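Side-chain contacts in serine--tRNA ligase (Pyrococcus horikoshii, PDB 2DQ0), which probably charges tRNA(Ser), and also tRNA(Sec), with serine in an ATP-dependent reaction, working as a homodimeric class II aminoacyl-tRNA synthetase: residues A175-V180 / F185-N190; V163-I168 / N420-D425; I200-D205 / E328-E333. All blocks are in the same frame, centred on the assembly; numbering follows the deposited sequence.

Contact 1: A175-V180 / F185-N190; sequences ARAAKV and FYYLLN. With SO4 (sulfate ion), chain F.
Tyr187 presents the edge of its ring to the helix 175-180: Arg176 O and Ala177 N both lie close to the ring plane, Arg176 O being 3.6 Å from CE1. With CG anti to the carbonyl carbon (chi1 -77°), the ring reaches along the helix until its OH arrives 3.3 Å from CG2 of Val180, whose side chain crosses it at about a right angle. The CB of Ala177 is directed at the other segment's backbone, 3.2 Å from CA of Tyr186. Helix 175-180 is the connection in a two-stranded antiparallel sheet, between strands 172-173 and 187-189; the axes of helix and second strand approach to 9.0 Å, with 150° between their N-to-C directions. Leu188 and Leu189 continue the ladder onto a strand of the second subunit. Tyr187 OH is hydrogen-bonded to Pro256 O of that subunit, while Arg176 bridges Asp173 of its own chain and Glu264 of the second subunit. Tyr186 CB points away from the helix; its OH is hydrogen-bonded to Gln301 O, and its side chain packs on Val299, a predicted ATP-binding residue. Ala175 N makes a weak hydrogen bond of 3.3 Å to O3 of a sulfate ion, which Phe174 N also binds.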
loop_
_atom_site.group_PDB
_atom_site.type_symbol
_atom_site.label_atom_id
_atom_site.label_comp_id
_atom_site.label_asym_id
_atom_site.label_seq_id
_atom_site.Cartn_x
_atom_site.Cartn_y
_atom_site.Cartn_z
ATOM N N ALA A 175 -5.683 -18.460 -7.043
ATOM C CA ALA A 175 -5.563 -18.496 -8.484
ATOM C C ALA A 175 -5.923 -17.179 -9.139
ATOM O O ALA A 175 -5.226 -16.731 -10.037
ATOM C CB ALA A 175 -6.406 -19.653 -9.068
ATOM N N ARG A 176 -6.983 -16.526 -8.685
ATOM C CA ARG A 176 -7.329 -15.279 -9.342
ATOM C C ARG A 176 -6.350 -14.155 -8.946
ATOM O O ARG A 176 -6.180 -13.179 -9.655
ATOM C CB ARG A 176 -8.787 -14.933 -9.040
ATOM C CG ARG A 176 -9.769 -15.960 -9.595
ATOM C CD ARG A 176 -11.173 -15.391 -9.595
ATOM N NE ARG A 176 -12.116 -16.253 -10.291
ATOM C CZ ARG A 176 -12.660 -17.354 -9.772
ATOM N NH1 ARG A 176 -13.507 -18.072 -10.487
ATOM N NH2 ARG A 176 -12.377 -17.725 -8.534
ATOM N N ALA A 177 -5.679 -14.315 -7.819
ATOM C CA ALA A 177 -4.712 -13.319 -7.416
ATOM C C ALA A 177 -3.466 -13.424 -8.310
ATOM O O ALA A 177 -2.879 -12.413 -8.689
ATOM C CB ALA A 177 -4.350 -13.514 -5.973
ATOM N N ALA A 178 -3.086 -14.649 -8.659
ATOM C CA ALA A 178 -1.922 -14.883 -9.510
ATOM C C ALA A 178 -2.128 -14.285 -10.911
ATOM O O ALA A 178 -1.183 -13.773 -11.527
ATOM C CB ALA A 178 -1.637 -16.395 -9.607
ATOM N N LYS A 179 -3.369 -14.364 -11.400
ATOM C CA LYS A 179 -3.758 -13.819 -12.705
ATOM C C LYS A 179 -3.705 -12.275 -12.704
ATOM O O LYS A 179 -3.248 -11.642 -13.649
ATOM C CB LYS A 179 -5.187 -14.283 -13.045
ATOM C CG LYS A 179 -5.800 -13.561 -14.235
ATOM C CD LYS A 179 -7.237 -13.988 -14.501
ATOM C CE LYS A 179 -8.177 -13.647 -13.362
ATOM N NZ LYS A 179 -9.569 -14.185 -13.588
ATOM N N VAL A 180 -4.167 -11.688 -11.613
ATOM C CA VAL A 180 -4.224 -10.253 -11.456
ATOM C C VAL A 180 -2.915 -9.588 -11.045
ATOM O O VAL A 180 -2.607 -8.494 -11.496
ATOM C CB VAL A 180 -5.339 -9.901 -10.428
ATOM C CG1 VAL A 180 -5.087 -8.570 -9.817
ATOM C CG2 VAL A 180 -6.689 -9.909 -11.115
ATOM N N PHE A 185 0.524 -13.281 -3.955
ATOM C CA PHE A 185 -0.466 -12.231 -3.728
ATOM C C PHE A 185 -1.747 -13.055 -3.517
ATOM O O PHE A 185 -1.780 -14.230 -3.838
ATOM C CB PHE A 185 -0.657 -11.339 -4.946
ATOM C CG PHE A 185 0.310 -10.208 -5.018
ATOM C CD1 PHE A 185 1.410 -10.268 -5.860
ATOM C CD2 PHE A 185 0.123 -9.079 -4.235
ATOM C CE1 PHE A 185 2.302 -9.217 -5.922
ATOM C CE2 PHE A 185 1.013 -8.022 -4.293
ATOM C CZ PHE A 185 2.109 -8.088 -5.140
ATOM N N TYR A 186 -2.807 -12.462 -3.006
ATOM C CA TYR A 186 -4.023 -13.224 -2.789
ATOM C C TYR A 186 -5.256 -12.336 -2.606
ATOM O O TYR A 186 -5.125 -11.131 -2.391
ATOM C CB TYR A 186 -3.867 -14.021 -1.511
ATOM C CG TYR A 186 -3.447 -13.120 -0.387
ATOM C CD1 TYR A 186 -2.095 -12.913 -0.121
ATOM C CD2 TYR A 186 -4.387 -12.377 0.338
ATOM C CE1 TYR A 186 -1.684 -11.993 0.825
ATOM C CE2 TYR A 186 -3.980 -11.439 1.307
ATOM C CZ TYR A 186 -2.620 -11.260 1.541
ATOM O OH TYR A 186 -2.163 -10.383 2.499
ATOM N N TYR A 187 -6.443 -12.942 -2.721
ATOM C CA TYR A 187 -7.692 -12.249 -2.418
ATOM C C TYR A 187 -8.059 -13.023 -1.149
ATOM O O TYR A 187 -7.973 -14.256 -1.121
ATOM C CB TYR A 187 -8.833 -12.479 -3.438
ATOM C CG TYR A 187 -8.735 -11.728 -4.740
ATOM C CD1 TYR A 187 -7.953 -12.221 -5.791
ATOM C CD2 TYR A 187 -9.416 -10.519 -4.926
ATOM C CE1 TYR A 187 -7.849 -11.541 -6.979
ATOM C CE2 TYR A 187 -9.319 -9.823 -6.127
ATOM C CZ TYR A 187 -8.532 -10.343 -7.148
ATOM O OH TYR A 187 -8.424 -9.691 -8.347
ATOM N N LEU A 188 -8.425 -12.308 -0.096
ATOM C CA LEU A 188 -8.850 -12.938 1.143
ATOM C C LEU A 188 -10.389 -12.726 1.146
ATOM O O LEU A 188 -10.887 -11.651 0.754
ATOM C CB LEU A 188 -8.173 -12.244 2.307
ATOM C CG LEU A 188 -7.337 -13.041 3.297
ATOM C CD1 LEU A 188 -6.352 -13.997 2.607
ATOM C CD2 LEU A 188 -6.609 -12.025 4.152
ATOM N N LEU A 189 -11.135 -13.752 1.555
ATOM C CA LEU A 189 -12.595 -13.698 1.525
ATOM C C LEU A 189 -13.335 -14.003 2.821
ATOM O O LEU A 189 -12.772 -14.549 3.777
ATOM C CB LEU A 189 -13.120 -14.661 0.456
ATOM C CG LEU A 189 -12.467 -14.636 -0.928
ATOM C CD1 LEU A 189 -12.764 -15.939 -1.643
ATOM C CD2 LEU A 189 -12.984 -13.462 -1.751
ATOM N N ASN A 190 -14.618 -13.629 2.816
ATOM C CA ASN A 190 -15.542 -13.848 3.919
ATOM C C ASN A 190 -15.067 -13.674 5.357
ATOM O O ASN A 190 -14.481 -12.642 5.713
ATOM C CB ASN A 190 -16.171 -15.225 3.765
ATOM C CG ASN A 190 -16.764 -15.412 2.404
ATOM O OD1 ASN A 190 -16.328 -16.258 1.648
ATOM N ND2 ASN A 190 -17.748 -14.593 2.069
HETATM S S SO4 F . -7.287 -21.263 -5.198
HETATM O O1 SO4 F . -5.853 -21.553 -5.396
HETATM O O2 SO4 F . -7.969 -22.479 -4.694
HETATM O O3 SO4 F . -7.896 -20.839 -6.477
HETATM O O4 SO4 F . -7.445 -20.186 -4.210
#

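Contact 2: V163-I168 / N420-D425; sequences VDLLEI and NHQEED
Leu165 CG stands anti to the carbonyl carbon (chi1 -78°), which carries CD1 outward from the helix, and Gln422 CG sits between its backbone N and carbonyl carbon (chi1 65°), from where the chain runs extended to the amide. The two side chains cross at about a right angle, and CD1 of Leu165 lies 3.9 Å from CD of Gln422. That methyl is equally near to both OE1 and NE2, and 4.0 Å from CB of Gln422, so it rests against the amide and the root of the side chain alike; CD2 of Leu165 adds a looser approach to OE1 at 4.1 Å. The polar ends of the amide are engaged by backbone atoms, OE1 by Lys160 N and NE2 by Glu419 O, two bonds that would limit rotation of the group under the methyl. This is plain packing, away from the serine- and ATP-binding residues, that sets the end of helix 162-168 against the loop leaving helix 410-420, across 251 intervening residues; Leu165 also touches Leu418 on that second helix. No hydrogen bond spans the two segments. One helical turn beyond Leu165, Ile168 directs CD1 at the backbone of Asp425, 3.9 Å from its O. Asp425 CB points away from the helix, and OD2 accepts a hydrogen bond from Thr427 N within the same loop.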
loop_
_atom_site.group_PDB
_atom_site.type_symbol
_atom_site.label_atom_id
_atom_site.label_comp_id
_atom_site.label_asym_id
_atom_site.label_seq_id
_atom_site.Cartn_x
_atom_site.Cartn_y
_atom_site.Cartn_z
ATOM N N VAL A 163 -3.242 -23.502 4.233
ATOM C CA VAL A 163 -3.663 -23.270 2.865
ATOM C C VAL A 163 -4.898 -24.114 2.575
ATOM O O VAL A 163 -5.899 -23.626 2.065
ATOM C CB VAL A 163 -2.566 -23.657 1.870
ATOM C CG1 VAL A 163 -2.858 -23.026 0.528
ATOM C CG2 VAL A 163 -1.195 -23.233 2.403
ATOM N N ASP A 164 -4.843 -25.390 2.921
ATOM C CA ASP A 164 -5.986 -26.240 2.666
ATOM C C ASP A 164 -7.208 -25.809 3.451
ATOM O O ASP A 164 -8.329 -25.885 2.948
ATOM C CB ASP A 164 -5.611 -27.698 2.931
ATOM C CG ASP A 164 -4.585 -28.204 1.920
ATOM O OD1 ASP A 164 -4.907 -28.172 0.701
ATOM O OD2 ASP A 164 -3.463 -28.607 2.324
ATOM N N LEU A 165 -6.998 -25.329 4.674
ATOM C CA LEU A 165 -8.102 -24.870 5.492
ATOM C C LEU A 165 -8.748 -23.621 4.853
ATOM O O LEU A 165 -9.971 -23.477 4.849
ATOM C CB LEU A 165 -7.609 -24.594 6.921
ATOM C CG LEU A 165 -7.424 -25.871 7.772
ATOM C CD1 LEU A 165 -6.579 -25.577 9.001
ATOM C CD2 LEU A 165 -8.801 -26.443 8.197
ATOM N N LEU A 166 -7.952 -22.726 4.279
ATOM C CA LEU A 166 -8.568 -21.548 3.677
ATOM C C LEU A 166 -9.530 -21.964 2.589
ATOM O O LEU A 166 -10.573 -21.327 2.392
ATOM C CB LEU A 166 -7.525 -20.601 3.092
ATOM C CG LEU A 166 -6.715 -19.789 4.097
ATOM C CD1 LEU A 166 -5.457 -19.276 3.425
ATOM C CD2 LEU A 166 -7.552 -18.633 4.633
ATOM N N GLU A 167 -9.173 -23.043 1.899
ATOM C CA GLU A 167 -9.955 -23.590 0.797
ATOM C C GLU A 167 -11.268 -24.188 1.272
ATOM O O GLU A 167 -12.329 -23.817 0.792
ATOM C CB GLU A 167 -9.145 -24.665 0.075
ATOM C CG GLU A 167 -9.185 -24.616 -1.455
ATOM C CD GLU A 167 -10.582 -24.773 -2.040
ATOM O OE1 GLU A 167 -11.384 -23.815 -1.974
ATOM O OE2 GLU A 167 -10.874 -25.864 -2.572
ATOM N N ILE A 168 -11.200 -25.110 2.230
ATOM C CA ILE A 168 -12.408 -25.748 2.720
ATOM C C ILE A 168 -13.308 -24.724 3.427
ATOM O O ILE A 168 -14.526 -24.877 3.477
ATOM C CB ILE A 168 -12.066 -26.955 3.659
ATOM C CG1 ILE A 168 -11.761 -26.486 5.070
ATOM C CG2 ILE A 168 -10.849 -27.710 3.144
ATOM C CD1 ILE A 168 -12.869 -26.816 6.032
ATOM N N ASN A 420 -4.005 -24.209 14.553
ATOM C CA ASN A 420 -4.105 -24.593 15.958
ATOM C C ASN A 420 -5.510 -24.803 16.502
ATOM O O ASN A 420 -5.678 -25.468 17.530
ATOM C CB ASN A 420 -3.390 -23.566 16.827
ATOM C CG ASN A 420 -1.895 -23.780 16.857
ATOM O OD1 ASN A 420 -1.416 -24.786 17.376
ATOM N ND2 ASN A 420 -1.145 -22.838 16.294
ATOM N N HIS A 421 -6.522 -24.254 15.834
ATOM C CA HIS A 421 -7.885 -24.403 16.324
ATOM C C HIS A 421 -8.804 -25.153 15.358
ATOM O O HIS A 421 -10.038 -25.011 15.430
ATOM C CB HIS A 421 -8.502 -23.035 16.654
ATOM C CG HIS A 421 -7.765 -22.263 17.707
ATOM N ND1 HIS A 421 -7.699 -22.667 19.020
ATOM C CD2 HIS A 421 -7.098 -21.087 17.647
ATOM C CE1 HIS A 421 -7.031 -21.773 19.727
ATOM N NE2 HIS A 421 -6.655 -20.803 18.917
ATOM N N GLN A 422 -8.211 -25.943 14.462
ATOM C CA GLN A 422 -8.997 -26.725 13.510
ATOM C C GLN A 422 -9.512 -28.008 14.164
ATOM O O GLN A 422 -8.942 -28.493 15.130
ATOM C CB GLN A 422 -8.147 -27.135 12.319
ATOM C CG GLN A 422 -7.026 -28.081 12.698
ATOM C CD GLN A 422 -6.210 -28.486 11.499
ATOM O OE1 GLN A 422 -6.724 -29.118 10.577
ATOM N NE2 GLN A 422 -4.929 -28.113 11.496
ATOM N N GLU A 423 -10.585 -28.548 13.608
ATOM C CA GLU A 423 -11.184 -29.775 14.082
ATOM C C GLU A 423 -11.046 -30.731 12.896
ATOM O O GLU A 423 -10.603 -30.304 11.818
ATOM C CB GLU A 423 -12.650 -29.521 14.467
ATOM C CG GLU A 423 -12.808 -28.776 15.806
ATOM C CD GLU A 423 -14.241 -28.269 16.075
ATOM O OE1 GLU A 423 -15.102 -28.346 15.161
ATOM O OE2 GLU A 423 -14.503 -27.781 17.204
ATOM N N GLU A 424 -11.404 -32.004 13.076
ATOM C CA GLU A 424 -11.252 -32.980 11.995
ATOM C C GLU A 424 -11.934 -32.598 10.705
ATOM O O GLU A 424 -11.393 -32.819 9.614
ATOM C CB GLU A 424 -11.805 -34.344 12.375
ATOM C CG GLU A 424 -11.246 -34.982 13.618
ATOM C CD GLU A 424 -11.774 -36.401 13.794
ATOM O OE1 GLU A 424 -11.519 -37.236 12.896
ATOM O OE2 GLU A 424 -12.447 -36.673 14.815
ATOM N N ASP A 425 -13.133 -32.044 10.824
ATOM C CA ASP A 425 -13.912 -31.682 9.650
ATOM C C ASP A 425 -13.492 -30.400 8.940
ATOM O O ASP A 425 -14.034 -30.095 7.871
ATOM C CB ASP A 425 -15.391 -31.586 10.021
ATOM C CG ASP A 425 -15.657 -30.518 11.054
ATOM O OD1 ASP A 425 -16.773 -30.491 11.616
ATOM O OD2 ASP A 425 -14.748 -29.700 11.301
#

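Contact 3: I200-D205 / E328-E333; sequences IRFALD and EELFQE
The Phe202 ring meets helix 328-333 in two ways: Leu330 O lies at its edge, in the ring plane and 3.9 Å from CE2, while Leu330 CD2 and Glu333 CB approach obliquely. CD2 of Leu330 is the nearer of these two, 3.3 Å from CE2, and the leucine and phenylalanine side chains slide past each other in opposite directions. Glu333 CB stands 3.9 Å from CZ, and the carboxylate plane is turned 65° from that of the ring. Phe202 CB points toward helix 328-333, and with CG anti to the backbone N (chi1 167°) the ring continues across. Ala203 completes the patch more loosely, its CB 4.2 Å from CD1 of Leu330. Here helix 190-209 packs against helix 316-333; the axes of segments 200-205 and 328-333 approach to 11.0 Å, with 133° between their N-to-C directions. Ile408 of strand 408-409 touches Phe202, Ala203 and Leu330, so the seam between the helices rests on the main sheet of the class II catalytic domain. Leu330 is about 8 Å, side chain to side chain, from Thr406, a predicted serine-binding residue. Glu333 extends past the ring to a salt bridge with Arg206. Away from the seam, Arg201 NH1 makes a nearly in-plane salt bridge to the syn lone pair of Asp205 OD1, and Arg201 NH2 is hydrogen-bonded to Tyr437 O of the second subunit.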
loop_
_atom_site.group_PDB
_atom_site.type_symbol
_atom_site.label_atom_id
_atom_site.label_comp_id
_atom_site.label_asym_id
_atom_site.label_seq_id
_atom_site.Cartn_x
_atom_site.Cartn_y
_atom_site.Cartn_z
ATOM N N ILE A 200 -6.332 -6.993 14.092
ATOM C CA ILE A 200 -5.772 -5.654 14.138
ATOM C C ILE A 200 -6.358 -4.903 15.364
ATOM O O ILE A 200 -5.610 -4.402 16.199
ATOM C CB ILE A 200 -6.109 -4.881 12.827
ATOM C CG1 ILE A 200 -5.253 -5.406 11.679
ATOM C CG2 ILE A 200 -5.872 -3.357 12.990
ATOM C CD1 ILE A 200 -5.664 -4.823 10.311
ATOM N N ARG A 201 -7.684 -4.830 15.462
ATOM C CA ARG A 201 -8.343 -4.161 16.580
ATOM C C ARG A 201 -7.935 -4.719 17.941
ATOM O O ARG A 201 -7.654 -3.960 18.866
ATOM C CB ARG A 201 -9.869 -4.237 16.453
ATOM C CG ARG A 201 -10.497 -3.106 15.645
ATOM C CD ARG A 201 -9.949 -1.719 16.031
ATOM N NE ARG A 201 -10.229 -1.274 17.403
ATOM C CZ ARG A 201 -11.354 -0.669 17.789
ATOM N NH1 ARG A 201 -11.499 -0.297 19.054
ATOM N NH2 ARG A 201 -12.338 -0.442 16.917
ATOM N N PHE A 202 -7.911 -6.040 18.064
ATOM C CA PHE A 202 -7.501 -6.679 19.309
ATOM C C PHE A 202 -6.089 -6.203 19.691
ATOM O O PHE A 202 -5.887 -5.639 20.765
ATOM C CB PHE A 202 -7.545 -8.195 19.128
ATOM C CG PHE A 202 -6.870 -8.963 20.210
ATOM C CD1 PHE A 202 -7.328 -8.902 21.517
ATOM C CD2 PHE A 202 -5.776 -9.773 19.917
ATOM C CE1 PHE A 202 -6.700 -9.643 22.520
ATOM C CE2 PHE A 202 -5.138 -10.521 20.914
ATOM C CZ PHE A 202 -5.598 -10.457 22.213
ATOM N N ALA A 203 -5.121 -6.405 18.799
ATOM C CA ALA A 203 -3.747 -5.981 19.062
ATOM C C ALA A 203 -3.734 -4.518 19.434
ATOM O O ALA A 203 -3.164 -4.117 20.441
ATOM C CB ALA A 203 -2.879 -6.195 17.831
ATOM N N LEU A 204 -4.368 -3.728 18.585
ATOM C CA LEU A 204 -4.464 -2.295 18.769
ATOM C C LEU A 204 -4.984 -1.918 20.152
ATOM O O LEU A 204 -4.390 -1.090 20.831
ATOM C CB LEU A 204 -5.383 -1.726 17.702
ATOM C CG LEU A 204 -4.958 -0.418 17.064
ATOM C CD1 LEU A 204 -3.438 -0.341 16.910
ATOM C CD2 LEU A 204 -5.632 -0.339 15.714
ATOM N N ASP A 205 -6.089 -2.537 20.558
ATOM C CA ASP A 205 -6.709 -2.256 21.847
ATOM C C ASP A 205 -5.794 -2.522 23.031
ATOM O O ASP A 205 -5.616 -1.679 23.919
ATOM C CB ASP A 205 -7.994 -3.083 22.002
ATOM C CG ASP A 205 -9.183 -2.466 21.274
ATOM O OD1 ASP A 205 -9.076 -1.338 20.729
ATOM O OD2 ASP A 205 -10.244 -3.114 21.247
ATOM N N GLU A 328 3.809 -11.796 23.537
ATOM C CA GLU A 328 3.501 -13.104 24.137
ATOM C C GLU A 328 2.089 -13.147 24.704
ATOM O O GLU A 328 1.405 -14.161 24.579
ATOM C CB GLU A 328 4.484 -13.452 25.267
ATOM C CG GLU A 328 5.873 -13.780 24.803
ATOM C CD GLU A 328 6.783 -14.216 25.920
ATOM O OE1 GLU A 328 6.501 -15.263 26.544
ATOM O OE2 GLU A 328 7.790 -13.516 26.166
ATOM N N GLU A 329 1.656 -12.049 25.329
ATOM C CA GLU A 329 0.324 -11.998 25.921
ATOM C C GLU A 329 -0.754 -12.165 24.889
ATOM O O GLU A 329 -1.742 -12.871 25.125
ATOM C CB GLU A 329 0.097 -10.686 26.659
ATOM C CG GLU A 329 0.657 -10.645 28.068
ATOM C CD GLU A 329 0.448 -9.285 28.721
ATOM O OE1 GLU A 329 -0.683 -8.764 28.629
ATOM O OE2 GLU A 329 1.403 -8.739 29.325
ATOM N N LEU A 330 -0.575 -11.517 23.741
ATOM C CA LEU A 330 -1.573 -11.605 22.688
ATOM C C LEU A 330 -1.771 -13.031 22.228
ATOM O O LEU A 330 -2.907 -13.508 22.131
ATOM C CB LEU A 330 -1.189 -10.730 21.497
ATOM C CG LEU A 330 -1.175 -9.244 21.822
ATOM C CD1 LEU A 330 -0.649 -8.480 20.624
ATOM C CD2 LEU A 330 -2.580 -8.794 22.215
ATOM N N PHE A 331 -0.672 -13.723 21.949
ATOM C CA PHE A 331 -0.797 -15.093 21.491
ATOM C C PHE A 331 -1.313 -16.038 22.555
ATOM O O PHE A 331 -1.947 -17.045 22.237
ATOM C CB PHE A 331 0.515 -15.555 20.870
ATOM C CG PHE A 331 0.752 -14.951 19.512
ATOM C CD1 PHE A 331 0.338 -15.632 18.350
ATOM C CD2 PHE A 331 1.295 -13.651 19.396
ATOM C CE1 PHE A 331 0.455 -15.032 17.089
ATOM C CE2 PHE A 331 1.419 -13.037 18.150
ATOM C CZ PHE A 331 0.998 -13.727 16.978
ATOM N N GLN A 332 -1.076 -15.716 23.823
ATOM C CA GLN A 332 -1.631 -16.551 24.880
ATOM C C GLN A 332 -3.159 -16.364 24.882
ATOM O O GLN A 332 -3.905 -17.350 24.954
ATOM C CB GLN A 332 -1.034 -16.197 26.235
ATOM C CG GLN A 332 0.429 -16.551 26.330
ATOM C CD GLN A 332 1.058 -16.095 27.624
ATOM O OE1 GLN A 332 2.271 -16.186 27.801
ATOM N NE2 GLN A 332 0.239 -15.606 28.534
ATOM N N GLU A 333 -3.639 -15.124 24.765
ATOM C CA GLU A 333 -5.092 -14.913 24.731
ATOM C C GLU A 333 -5.697 -15.589 23.486
ATOM O O GLU A 333 -6.824 -16.099 23.509
ATOM C CB GLU A 333 -5.427 -13.415 24.752
ATOM C CG GLU A 333 -4.909 -12.698 26.015
ATOM C CD GLU A 333 -5.719 -11.458 26.403
ATOM O OE1 GLU A 333 -5.244 -10.319 26.176
ATOM O OE2 GLU A 333 -6.835 -11.634 26.939
#

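Overall arrangement
Along the chain, helix 162-168 opens contact 2 and the loop after helix 410-420 closes it; contacts 1 and 3 fall between, in series. Strand 187-189 of contact 1 leads directly into helix 190-209 of contact 3, a continuous link although their centres lie about 27 Å apart. The centre of contact 2 is about 19 Å from that of contact 1 and about 22 Å from that of contact 3, and no two contacts touch. No other chain touches the segments of contact 2. Strand 187-189 and helix 190-209 carry the chain from a small sheet continued across the dimer interface to helix packing on the main catalytic sheet, and contacts 1 and 3 both reach the second subunit.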